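Spydx (Streptococcus pyogenes, PDB 2J43) binds alpha-glucans such as lung glycogen through family 41 carbohydrate-binding modules, which form part of a larger, secreted streptococcal virulence factor that is probably a pullulanase. Local coordinates at residues A[41-44]-A[45-48]; A[86-89]-A[90-94]; A[130-133]-A[134-138]; A[177-180]-A[181-185]. All blocks are in the same frame, centred on the assembly; numbering follows the deposited sequence.

Contact 1. Residues A[41-44]-A[45-48]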
loop_
_atom_site.group_PDB
_atom_site.type_symbol
_atom_site.label_atom_id
_atom_site.label_comp_id
_atom_site.label_asym_id
_atom_site.label_seq_id
_atom_site.Cartn_x
_atom_site.Cartn_y
_atom_site.Cartn_z
ATOM N N ILE A 41 -15.149 -16.350 -10.005
ATOM C CA ILE A 41 -15.785 -15.879 -8.771
ATOM C C ILE A 41 -16.797 -14.875 -9.189
ATOM O O ILE A 41 -16.466 -13.935 -9.866
ATOM C CB ILE A 41 -14.792 -15.262 -7.800
ATOM C CG1 ILE A 41 -13.652 -16.247 -7.447
ATOM C CG2 ILE A 41 -15.532 -14.780 -6.538
ATOM C CD1 ILE A 41 -12.464 -15.600 -6.858
ATOM N N THR A 42 -18.061 -15.052 -8.774
ATOM C CA THR A 42 -19.051 -14.015 -9.134
ATOM C C THR A 42 -18.816 -12.706 -8.389
ATOM O O THR A 42 -18.744 -12.727 -7.181
ATOM C CB THR A 42 -20.485 -14.497 -8.933
ATOM O OG1 THR A 42 -21.377 -13.378 -9.083
ATOM C CG2 THR A 42 -20.769 -15.059 -7.558
HETATM N N MSE A 43 -18.755 -11.589 -9.091
HETATM C CA MSE A 43 -18.481 -10.337 -8.422
HETATM C C MSE A 43 -19.696 -9.760 -7.674
HETATM O O MSE A 43 -19.604 -8.745 -7.027
HETATM C CB MSE A 43 -17.842 -9.331 -9.374
HETATM C CG MSE A 43 -16.636 -9.934 -10.031
HETATM SE SE MSE A 43 -15.419 -8.529 -10.757
HETATM C CE MSE A 43 -14.931 -7.687 -8.940
ATOM N N THR A 44 -20.822 -10.453 -7.734
ATOM C CA THR A 44 -21.867 -10.218 -6.724
ATOM C C THR A 44 -21.395 -10.362 -5.297
ATOM O O THR A 44 -21.964 -9.719 -4.408
ATOM C CB THR A 44 -23.113 -11.116 -6.919
ATOM O OG1 THR A 44 -22.804 -12.493 -6.825
ATOM C CG2 THR A 44 -23.766 -10.916 -8.266
ATOM N N LYS A 45 -20.348 -11.162 -5.055
ATOM C CA LYS A 45 -19.753 -11.357 -3.739
ATOM C C LYS A 45 -18.868 -10.188 -3.280
ATOM O O LYS A 45 -18.478 -10.137 -2.110
ATOM C CB LYS A 45 -19.039 -12.708 -3.673
ATOM C CG LYS A 45 -20.018 -13.904 -3.796
ATOM C CD LYS A 45 -19.289 -15.239 -4.029
ATOM C CE LYS A 45 -20.200 -16.442 -4.161
ATOM N NZ LYS A 45 -19.467 -17.719 -4.469
ATOM N N ALA A 46 -18.552 -9.279 -4.205
ATOM C CA ALA A 46 -17.784 -8.074 -3.904
ATOM C C ALA A 46 -18.604 -7.136 -3.055
ATOM O O ALA A 46 -19.820 -7.146 -3.108
ATOM C CB ALA A 46 -17.326 -7.392 -5.181
ATOM N N LYS A 47 -17.931 -6.329 -2.261
ATOM C CA LYS A 47 -18.621 -5.341 -1.412
ATOM C C LYS A 47 -18.086 -3.995 -1.721
ATOM O O LYS A 47 -16.915 -3.867 -2.081
ATOM C CB LYS A 47 -18.425 -5.674 0.039
ATOM C CG LYS A 47 -19.335 -6.768 0.465
ATOM C CD LYS A 47 -19.320 -6.983 1.974
ATOM C CE LYS A 47 -20.271 -8.061 2.345
ATOM N NZ LYS A 47 -21.566 -7.683 1.795
ATOM N N LYS A 48 -18.958 -2.991 -1.629
ATOM C CA LYS A 48 -18.609 -1.612 -1.883
ATOM C C LYS A 48 -17.853 -1.079 -0.652
ATOM O O LYS A 48 -18.168 -1.417 0.511
ATOM C CB LYS A 48 -19.892 -0.820 -2.215
ATOM C CG LYS A 48 -19.730 0.644 -2.600
ATOM C CD LYS A 48 -19.173 0.925 -3.975
ATOM C CE LYS A 48 -17.820 1.676 -3.826
ATOM N NZ LYS A 48 -17.691 3.007 -4.278
HETATM O O HOH W 1 -21.722 -8.751 -1.891
#

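Contact 2. Residues A[86-89]-A[90-94]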
loop_
_atom_site.group_PDB
_atom_site.type_symbol
_atom_site.label_atom_id
_atom_site.label_comp_id
_atom_site.label_asym_id
_atom_site.label_seq_id
_atom_site.Cartn_x
_atom_site.Cartn_y
_atom_site.Cartn_z
ATOM N N SER A 86 2.586 -9.796 -8.015
ATOM C CA SER A 86 3.647 -10.360 -7.186
ATOM C C SER A 86 3.290 -10.176 -5.727
ATOM O O SER A 86 3.018 -9.050 -5.278
ATOM C CB SER A 86 4.939 -9.596 -7.446
ATOM O OG SER A 86 5.453 -9.958 -8.710
ATOM N N LEU A 87 3.278 -11.263 -4.972
ATOM C CA LEU A 87 3.076 -11.168 -3.526
ATOM C C LEU A 87 4.438 -10.894 -2.930
ATOM O O LEU A 87 5.344 -11.692 -3.122
ATOM C CB LEU A 87 2.469 -12.456 -2.963
ATOM C CG LEU A 87 1.057 -12.731 -3.499
ATOM C CD1 LEU A 87 0.543 -14.067 -2.968
ATOM C CD2 LEU A 87 0.125 -11.590 -3.141
ATOM N N LEU A 88 4.608 -9.769 -2.238
ATOM C CA LEU A 88 5.943 -9.354 -1.764
ATOM C C LEU A 88 6.480 -10.304 -0.732
ATOM O O LEU A 88 7.703 -10.493 -0.592
ATOM C CB LEU A 88 5.877 -7.902 -1.216
ATOM C CG LEU A 88 5.496 -6.825 -2.241
ATOM C CD1 LEU A 88 5.364 -5.411 -1.580
ATOM C CD2 LEU A 88 6.446 -6.786 -3.360
ATOM N N THR A 89 5.561 -10.881 0.011
ATOM C CA THR A 89 5.832 -11.934 0.973
ATOM C C THR A 89 4.637 -12.840 0.980
ATOM O O THR A 89 3.546 -12.406 0.603
ATOM C CB THR A 89 6.083 -11.370 2.432
ATOM O OG1 THR A 89 6.450 -12.419 3.266
ATOM C CG2 THR A 89 4.832 -11.012 3.137
ATOM N N PRO A 90 4.775 -14.098 1.426
ATOM C CA PRO A 90 3.613 -14.978 1.552
ATOM C C PRO A 90 2.544 -14.491 2.500
ATOM O O PRO A 90 1.427 -14.989 2.452
ATOM C CB PRO A 90 4.223 -16.326 2.027
ATOM C CG PRO A 90 5.601 -16.230 1.689
ATOM C CD PRO A 90 6.028 -14.824 1.746
ATOM N N LYS A 91 2.852 -13.524 3.375
ATOM C CA LYS A 91 1.818 -12.931 4.233
ATOM C C LYS A 91 1.093 -11.736 3.601
ATOM O O LYS A 91 0.218 -11.174 4.250
ATOM C CB LYS A 91 2.394 -12.472 5.570
ATOM C CG LYS A 91 2.912 -13.602 6.479
ATOM C CD LYS A 91 3.293 -13.072 7.856
ATOM C CE LYS A 91 3.634 -14.217 8.825
ATOM N NZ LYS A 91 4.790 -15.002 8.347
HETATM N N MSE A 92 1.439 -11.337 2.376
HETATM C CA MSE A 92 0.753 -10.193 1.752
HETATM C C MSE A 92 -0.704 -10.545 1.508
HETATM O O MSE A 92 -1.009 -11.557 0.849
HETATM C CB MSE A 92 1.435 -9.744 0.489
HETATM C CG MSE A 92 0.626 -8.671 -0.237
HETATM SE SE MSE A 92 1.669 -7.756 -1.573
HETATM C CE MSE A 92 0.173 -7.370 -2.829
ATOM N N ASN A 93 -1.581 -9.785 2.159
ATOM C CA ASN A 93 -2.990 -10.135 2.260
ATOM C C ASN A 93 -3.983 -9.194 1.630
ATOM O O ASN A 93 -5.196 -9.289 1.853
ATOM C CB ASN A 93 -3.368 -10.537 3.673
ATOM C CG ASN A 93 -3.320 -9.389 4.597
ATOM O OD1 ASN A 93 -2.976 -8.284 4.195
ATOM N ND2 ASN A 93 -3.718 -9.632 5.854
ATOM N N GLU A 94 -3.509 -8.199 0.888
ATOM C CA GLU A 94 -4.297 -7.038 0.564
ATOM C C GLU A 94 -3.582 -6.351 -0.601
ATOM O O GLU A 94 -2.373 -6.219 -0.591
ATOM C CB GLU A 94 -4.668 -6.109 1.724
ATOM C CG GLU A 94 -5.863 -5.234 1.474
ATOM C CD GLU A 94 -6.449 -4.661 2.766
ATOM O OE1 GLU A 94 -5.783 -4.721 3.813
ATOM O OE2 GLU A 94 -7.578 -4.113 2.714
#

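Contact 3. Residues A[130-133]-A[134-138]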
loop_
_atom_site.group_PDB
_atom_site.type_symbol
_atom_site.label_atom_id
_atom_site.label_comp_id
_atom_site.label_asym_id
_atom_site.label_seq_id
_atom_site.Cartn_x
_atom_site.Cartn_y
_atom_site.Cartn_z
ATOM N N VAL A 130 8.455 14.171 12.866
ATOM C CA VAL A 130 9.182 13.918 11.617
ATOM C C VAL A 130 9.830 15.224 11.171
ATOM O O VAL A 130 9.152 16.213 10.955
ATOM C CB VAL A 130 8.265 13.404 10.486
ATOM C CG1 VAL A 130 9.175 12.980 9.282
ATOM C CG2 VAL A 130 7.410 12.259 10.987
ATOM N N TRP A 131 11.154 15.204 11.023
ATOM C CA TRP A 131 11.920 16.288 10.431
ATOM C C TRP A 131 11.988 16.038 8.912
ATOM O O TRP A 131 12.261 14.937 8.513
ATOM C CB TRP A 131 13.331 16.274 10.999
ATOM C CG TRP A 131 14.127 17.461 10.617
ATOM C CD1 TRP A 131 15.130 17.517 9.673
ATOM C CD2 TRP A 131 14.033 18.791 11.169
ATOM N NE1 TRP A 131 15.649 18.793 9.591
ATOM C CE2 TRP A 131 14.988 19.597 10.488
ATOM C CE3 TRP A 131 13.222 19.398 12.132
ATOM C CZ2 TRP A 131 15.135 20.956 10.755
ATOM C CZ3 TRP A 131 13.385 20.752 12.385
ATOM C CH2 TRP A 131 14.317 21.507 11.700
ATOM N N THR A 132 11.679 17.045 8.109
ATOM C CA THR A 132 11.645 16.908 6.647
ATOM C C THR A 132 12.509 17.954 5.955
ATOM O O THR A 132 12.628 19.104 6.410
ATOM C CB THR A 132 10.192 17.058 6.097
ATOM O OG1 THR A 132 9.700 18.368 6.400
ATOM C CG2 THR A 132 9.230 16.112 6.818
ATOM N N PHE A 133 13.089 17.535 4.837
ATOM C CA PHE A 133 13.960 18.395 4.040
ATOM C C PHE A 133 14.101 17.836 2.627
ATOM O O PHE A 133 13.496 16.804 2.265
ATOM C CB PHE A 133 15.337 18.571 4.726
ATOM C CG PHE A 133 16.100 17.290 4.994
ATOM C CD1 PHE A 133 17.209 16.955 4.221
ATOM C CD2 PHE A 133 15.770 16.446 6.055
ATOM C CE1 PHE A 133 17.959 15.836 4.486
ATOM C CE2 PHE A 133 16.523 15.324 6.313
ATOM C CZ PHE A 133 17.631 15.027 5.532
ATOM N N LYS A 134 14.907 18.516 1.838
ATOM C CA LYS A 134 14.969 18.310 0.402
ATOM C C LYS A 134 13.655 18.729 -0.234
ATOM O O LYS A 134 13.132 19.771 0.109
ATOM C CB LYS A 134 15.517 16.926 0.016
ATOM C CG LYS A 134 16.760 16.562 0.783
ATOM C CD LYS A 134 17.376 15.248 0.325
ATOM C CE LYS A 134 18.423 15.490 -0.745
ATOM N NZ LYS A 134 19.550 14.502 -0.653
ATOM N N ASP A 135 13.083 17.948 -1.144
ATOM C CA ASP A 135 12.028 18.479 -2.008
ATOM C C ASP A 135 10.609 18.410 -1.424
ATOM O O ASP A 135 9.642 18.122 -2.100
ATOM C CB ASP A 135 12.056 17.816 -3.408
ATOM C CG ASP A 135 13.450 17.790 -4.052
ATOM O OD1 ASP A 135 14.312 18.627 -3.691
ATOM O OD2 ASP A 135 13.775 16.904 -4.903
ATOM N N VAL A 136 10.469 18.768 -0.162
ATOM C CA VAL A 136 9.168 18.975 0.430
ATOM C C VAL A 136 8.758 20.437 0.267
ATOM O O VAL A 136 9.616 21.313 0.161
ATOM C CB VAL A 136 9.168 18.557 1.954
ATOM C CG1 VAL A 136 9.566 17.124 2.073
ATOM C CG2 VAL A 136 10.134 19.375 2.767
ATOM N N LYS A 137 7.460 20.687 0.277
ATOM C CA LYS A 137 6.909 22.047 0.129
ATOM C C LYS A 137 7.436 23.006 1.187
ATOM O O LYS A 137 7.885 24.123 0.896
ATOM C CB LYS A 137 5.380 21.990 0.242
ATOM C CG LYS A 137 4.632 23.204 -0.331
ATOM C CD LYS A 137 3.153 22.872 -0.653
ATOM C CE LYS A 137 2.537 23.879 -1.630
ATOM N NZ LYS A 137 2.849 25.297 -1.230
ATOM N N THR A 138 7.370 22.573 2.437
ATOM C CA THR A 138 7.819 23.390 3.544
ATOM C C THR A 138 8.611 22.579 4.591
ATOM O O THR A 138 8.049 21.857 5.455
ATOM C CB THR A 138 6.647 24.374 4.014
ATOM O OG1 THR A 138 6.571 24.535 5.434
ATOM C CG2 THR A 138 5.290 23.968 3.524
HETATM O O HOH W 2 7.261 19.166 5.487
#

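Contact 4. Residues A[177-180]-A[181-185]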
loop_
_atom_site.group_PDB
_atom_site.type_symbol
_atom_site.label_atom_id
_atom_site.label_comp_id
_atom_site.label_asym_id
_atom_site.label_seq_id
_atom_site.Cartn_x
_atom_site.Cartn_y
_atom_site.Cartn_z
ATOM N N LYS A 177 11.168 13.994 20.734
ATOM C CA LYS A 177 11.292 15.313 21.387
ATOM C C LYS A 177 11.354 15.241 22.920
ATOM O O LYS A 177 11.609 16.269 23.544
ATOM C CB LYS A 177 10.144 16.189 20.997
ATOM C CG LYS A 177 10.013 16.417 19.487
ATOM C CD LYS A 177 9.010 17.481 19.113
ATOM C CE LYS A 177 7.618 17.209 19.675
ATOM N NZ LYS A 177 6.610 18.258 19.325
ATOM N N SER A 178 11.121 14.071 23.501
ATOM C CA SER A 178 11.242 13.891 24.939
ATOM C C SER A 178 12.714 13.834 25.354
ATOM O O SER A 178 13.070 14.029 26.537
ATOM C CB SER A 178 10.501 12.636 25.371
ATOM O OG SER A 178 11.232 11.472 25.078
ATOM N N LYS A 179 13.595 13.630 24.376
ATOM C CA LYS A 179 15.019 13.513 24.641
ATOM C C LYS A 179 15.773 14.818 24.469
ATOM O O LYS A 179 15.204 15.813 24.090
ATOM C CB LYS A 179 15.627 12.455 23.719
ATOM C CG LYS A 179 14.925 11.122 23.749
ATOM C CD LYS A 179 14.975 10.517 25.150
ATOM C CE LYS A 179 15.138 9.028 25.167
ATOM N NZ LYS A 179 13.899 8.350 24.811
ATOM N N THR A 180 17.071 14.807 24.783
ATOM C CA THR A 180 17.953 15.950 24.511
ATOM C C THR A 180 19.238 15.522 23.765
ATOM O O THR A 180 19.633 14.356 23.785
ATOM C CB THR A 180 18.352 16.665 25.806
ATOM O OG1 THR A 180 19.123 15.766 26.581
ATOM C CG2 THR A 180 17.146 16.978 26.698
ATOM N N GLY A 181 19.873 16.486 23.114
ATOM C CA GLY A 181 21.095 16.242 22.360
ATOM C C GLY A 181 20.930 15.174 21.294
ATOM O O GLY A 181 19.908 15.142 20.617
ATOM N N ASP A 182 21.906 14.281 21.161
ATOM C CA ASP A 182 21.955 13.352 20.017
ATOM C C ASP A 182 20.834 12.314 20.092
ATOM O O ASP A 182 20.341 11.854 19.039
ATOM C CB ASP A 182 23.319 12.673 19.927
ATOM C CG ASP A 182 24.410 13.595 19.364
ATOM O OD1 ASP A 182 24.161 14.793 19.077
ATOM O OD2 ASP A 182 25.570 13.175 19.151
ATOM N N ALA A 183 20.377 12.011 21.317
ATOM C CA ALA A 183 19.261 11.080 21.565
ATOM C C ALA A 183 17.887 11.535 21.015
ATOM O O ALA A 183 16.932 10.761 20.969
ATOM C CB ALA A 183 19.156 10.783 23.054
ATOM N N ILE A 184 17.788 12.774 20.575
ATOM C CA ILE A 184 16.565 13.240 19.904
ATOM C C ILE A 184 16.412 12.469 18.586
ATOM O O ILE A 184 15.300 12.195 18.141
ATOM C CB ILE A 184 16.619 14.751 19.680
ATOM C CG1 ILE A 184 16.488 15.509 21.014
ATOM C CG2 ILE A 184 15.539 15.217 18.736
ATOM C CD1 ILE A 184 16.742 17.048 20.863
ATOM N N LYS A 185 17.524 12.145 17.932
ATOM C CA LYS A 185 17.422 11.316 16.704
ATOM C C LYS A 185 17.143 9.857 17.080
ATOM O O LYS A 185 17.926 9.218 17.789
ATOM C CB LYS A 185 18.709 11.398 15.911
ATOM C CG LYS A 185 19.038 12.792 15.498
ATOM C CD LYS A 185 20.348 12.794 14.675
ATOM C CE LYS A 185 20.576 14.070 14.020
ATOM N NZ LYS A 185 21.788 14.012 13.094
#

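Contact 1. Residues A[41-44]-A[45-48]
Lys45 sets CG opposite its own carbonyl carbon (chi1 -65°) and then runs straight out, while Thr42, with OG1 trans to its nitrogen (chi1 170°), turns its methyl to meet that chain. The two side chains cross at about a right angle, and Thr42 CG2 rests on the aliphatic part of the lysine, 3.7 Å from Lys45 CE. The same threonine rotamer brings Thr42 OG1 within 2.8 Å of Thr44 OG1, a hydrogen bond that joins the two hydroxyls at the start of the turn and in which either could be the donor. What lies beneath is a short 3-10 turn. It illustrates how a beta-sandwich passes its chain from one sheet to the other, since 41-42 is an edge strand of one sheet and 47-48 an edge strand of its partner. Two successive backbone bonds make the turn: Lys45 N donates almost straight to Thr42 O at 3.1 Å, and Ala46 N to Met43 O at 3.1 Å. Met43, a selenomethionine here, turns inward against Leu12 and Leu18, and its CE brushes Ala46 CB at 4.5 Å. A water sits within donating distance of two carbonyls, 2.7 Å from Thr44 O and 2.8 Å from Ala46 O, but may not serve both at once.

Contact 2. Residues A[86-89]-A[90-94]
Thr89 and Met92 are the first and last residues of a type I beta turn, with Pro90 and Lys91 at its corners, in the link that carries the chain from strand 83-86 of one sheet of the beta-sandwich to strand 94-97 of the other. One backbone hydrogen bond closes the turn: Met92 N gives its proton to Thr89 O at 3.0 Å, nearly straight at 166°. Pro90 O accepts a hydrogen bond from Arg64 NE, which ties the corner to the chain just before strand 66-73.

The apolar contacts centre on Met92, a selenomethionine here. With CG trans to the backbone nitrogen (chi1 173°), the side chain folds back beneath the residues that precede the turn. Its CG meets Leu87 CD2 at 4.1 Å, and its SE lies 4.0 Å from Leu88 CG, both leucines crossing it at a slant. Leu87 continues inward to Leu5 of strand 4-9, whereas Tyr216, near the C-terminal end of the chain, packs on both Met92 and Thr89.

Close fitting of short groups makes up the rest. Thr89 and Pro90 stand at about a right angle, and the threonine methyl hangs over the turn, with Thr89 CG2 3.7 Å from Lys91 CB and 3.2 Å from Lys91 N. Farther back, the selenium looks toward the main chain, where Met92 SE stops 3.6 Å from Leu88 N.

Contact 3. Residues A[130-133]-A[134-138]
Thr132 OG1 shares a hydrogen bond with a water at 2.7 Å, and another with a residue flanking the two segments. The water also donates to Thr138 O at 2.8 Å, so a single molecule links the end of strand 128-134 to the first residues of the loop that follows. Strand and loop belong to the second carbohydrate-binding module, in its mixed beta sheet. Near this bridge Val136 points back at the strand, crosses Thr132 at a slant and packs both methyls on its side chain, Val136 CG1 and CG2 each 4.1 Å from Thr132 CB. Val136 itself is buried, covered by Val161 and Ile170 of the adjoining strands.

The chain bends at Lys134, whose phi is positive (66°). A weak bond from Val136 N to Lys134 O at 2.9 Å, bracketing Asp135, closes a tight turn. Elsewhere, Phe133 and Lys134 lie alongside each other and point the same way. The phenyl ring, swung between its own backbone nitrogen and carbonyl carbon (chi1 58°), meets the lysine obliquely, with Phe133 CD1 3.5 Å from Lys134 CG.

Both charged ends find partners near strand 170-176: Lys134 NZ forms a salt bridge with Glu169, and Asp135 OD2 accepts from the backbone nitrogens of Asn168 and Glu169. The two N-H donors would probably favour the ionised carboxylate of Asp135. Charged groups thus tie the first residues of the loop to the chain beside strand 170-176, the water ties Thr138 back to Thr132, and Val136 lies buried among apolar side chains.

Contact 4. Residues A[177-180]-A[181-185]
Lys179 sends its CB against the short 3-10 segment 182-184, where it lies 3.5 Å from Ala183 O and 4.0 Å from Ala183 CB. The next atom stays on the same carbonyl, Lys179 CG being 3.4 Å from Ala183 O. There the chain bends at chi2 (-61°) and again further out, and NZ reaches Asp176 in a salt bridge; the other carboxylate oxygen of Asp176 accepts from Ser178 OG. Ile184 fits against the backbone of the same lysine, its CG1 3.3 Å from Lys179 O, and its outer methyl CD1 reaches the CA of Thr180. Gly181, which opens segment 181-185, has positive phi (57°). The backbone then closes on itself: Ala183 N makes a long, weak bond to Thr180 O at 3.5 Å, followed by the sounder Ile184 N to Gly181 O at 3.2 Å. The chain contains no alpha-helix, and this 3-10 turn lies in the loop of the second carbohydrate-binding module that joins strand 170-176 to strand 191-193 at the sheet edge. There Ile184, the buried residue of the contact, covers Leu175 of the first strand together with Trp143 and Pro144.

In the fold
None of the four is a deep core contact: contacts 1, 2 and 3 are partly buried, contact 4 lies on the surface. Contacts 1 and 2 belong to the first module, and both carry the chain between the two sheets of its sandwich. Contact 1 does so with a 3-10 turn, contact 2 with a beta turn and a selenomethionine under two leucines. Contacts 3 and 4 belong to the second module, their centres about 19 Å apart, and both border strand 170-176, contact 3 beside it and contact 4 after its end. Contact 3 combines a bridging water, ion pairing and a buried valine; contact 4 sets lysine methylenes against a carbonyl of its 3-10 turn and has its own salt bridge.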